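NAD-dependent L-serine dehydrogenase (Pseudomonas aeruginosa, PDB 3OBB) catalyses the NAD-dependent oxidation of L-serine and methyl-L-serine, with only low activity toward beta-hydroxyisobutyrate, and works as a homotetramer. Local coordinates at residues A[247-250]-A[251-254]. Numbering follows the deposited sequence.
Sequences AKDL and GLAQ
Lys248 and Leu252, one turn apart on helix 243-260, cross at a slant, brushing where CD of Lys248 lies 4.2 Å from CD1 of Leu252. They illustrate how i to i+4 spacing brings side chains onto one flank of a helix. The lysine leaves the backbone with CG anti to N (chi1 173°), then bends at its second and third torsions, which carries the ammonium across to the neighbouring Asp249. There NZ and Asp249 OD1 form a salt bridge of 2.6 Å, the nitrogen standing above the carboxylate plane, 37° out of it. The other carboxylate oxygen, OD2, accepts a hydrogen bond from Asn177 ND2, so both oxygens are engaged and the group's rotation is restrained. Beneath these side chains runs the regular backbone ladder: Leu252 N reaches Lys248 O at 3.0 Å, and Ala253 N reaches Asp249 O at 3.1 Å. The next rung joins Gln254 N to Leu250 O, over which CG of Gln254 also packs at 3.4 Å. Leu250 packs on helices 168-196 and 265-279, and Leu252 touches Thr98, an NAD(+)-binding residue. Lys248 itself binds NAD(+), and the side chain of Asp249 approaches both the catalytic Lys173 and a bound HEPES molecule. One turn thus sets a cofactor-binding lysine beside an aspartate near the active site, whose two bonds probably hold carboxylate and lysine end in place.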
loop_
_atom_site.group_PDB
_atom_site.type_symbol
_atom_site.label_atom_id
_atom_site.label_comp_id
_atom_site.label_asym_id
_atom_site.label_seq_id
_atom_site.Cartn_x
_atom_site.Cartn_y
_atom_site.Cartn_z
ATOM N N ALA A 247 15.001 2.811 -7.654
ATOM C CA ALA A 247 14.799 2.848 -6.184
ATOM C C ALA A 247 15.383 4.132 -5.597
ATOM O O ALA A 247 14.808 4.724 -4.685
ATOM C CB ALA A 247 15.446 1.638 -5.511
ATOM N N LYS A 248 16.527 4.561 -6.130
ATOM C CA LYS A 248 17.160 5.812 -5.728
ATOM C C LYS A 248 16.212 6.985 -6.005
ATOM O O LYS A 248 15.908 7.776 -5.105
ATOM C CB LYS A 248 18.488 5.987 -6.464
ATOM C CG LYS A 248 19.195 7.362 -6.266
ATOM C CD LYS A 248 19.096 8.290 -7.509
ATOM C CE LYS A 248 19.737 7.697 -8.809
ATOM N NZ LYS A 248 19.122 8.243 -10.100
ATOM N N ASP A 249 15.761 7.082 -7.256
ATOM C CA ASP A 249 14.857 8.150 -7.717
ATOM C C ASP A 249 13.606 8.218 -6.873
ATOM O O ASP A 249 13.143 9.281 -6.542
ATOM C CB ASP A 249 14.479 7.912 -9.190
ATOM C CG ASP A 249 15.609 8.326 -10.167
ATOM O OD1 ASP A 249 16.649 8.855 -9.689
ATOM O OD2 ASP A 249 15.471 8.148 -11.401
ATOM N N LEU A 250 13.049 7.064 -6.546
ATOM C CA LEU A 250 11.859 6.992 -5.699
ATOM C C LEU A 250 12.227 7.530 -4.328
ATOM O O LEU A 250 11.438 8.187 -3.685
ATOM C CB LEU A 250 11.413 5.532 -5.594
ATOM C CG LEU A 250 10.225 4.913 -6.338
ATOM C CD1 LEU A 250 9.238 5.871 -7.068
ATOM C CD2 LEU A 250 10.575 3.679 -7.113
ATOM N N GLY A 251 13.448 7.259 -3.886
ATOM C CA GLY A 251 13.905 7.707 -2.560
ATOM C C GLY A 251 13.980 9.227 -2.479
ATOM O O GLY A 251 13.542 9.815 -1.495
ATOM N N LEU A 252 14.508 9.853 -3.525
ATOM C CA LEU A 252 14.507 11.318 -3.655
ATOM C C LEU A 252 13.093 11.923 -3.664
ATOM O O LEU A 252 12.852 13.005 -3.085
ATOM C CB LEU A 252 15.233 11.754 -4.925
ATOM C CG LEU A 252 16.708 11.384 -5.083
ATOM C CD1 LEU A 252 17.268 11.870 -6.422
ATOM C CD2 LEU A 252 17.606 11.855 -3.912
ATOM N N ALA A 253 12.175 11.237 -4.335
ATOM C CA ALA A 253 10.789 11.667 -4.360
ATOM C C ALA A 253 10.179 11.670 -2.928
ATOM O O ALA A 253 9.469 12.616 -2.554
ATOM C CB ALA A 253 9.976 10.809 -5.338
ATOM N N GLN A 254 10.507 10.656 -2.117
ATOM C CA GLN A 254 10.099 10.632 -0.706
ATOM C C GLN A 254 10.616 11.827 0.089
ATOM O O GLN A 254 9.943 12.319 1.002
ATOM C CB GLN A 254 10.602 9.359 -0.018
ATOM C CG GLN A 254 10.024 8.125 -0.573
ATOM C CD GLN A 254 8.524 8.126 -0.467
ATOM O OE1 GLN A 254 7.839 8.113 -1.480
ATOM N NE2 GLN A 254 8.002 8.189 0.771
#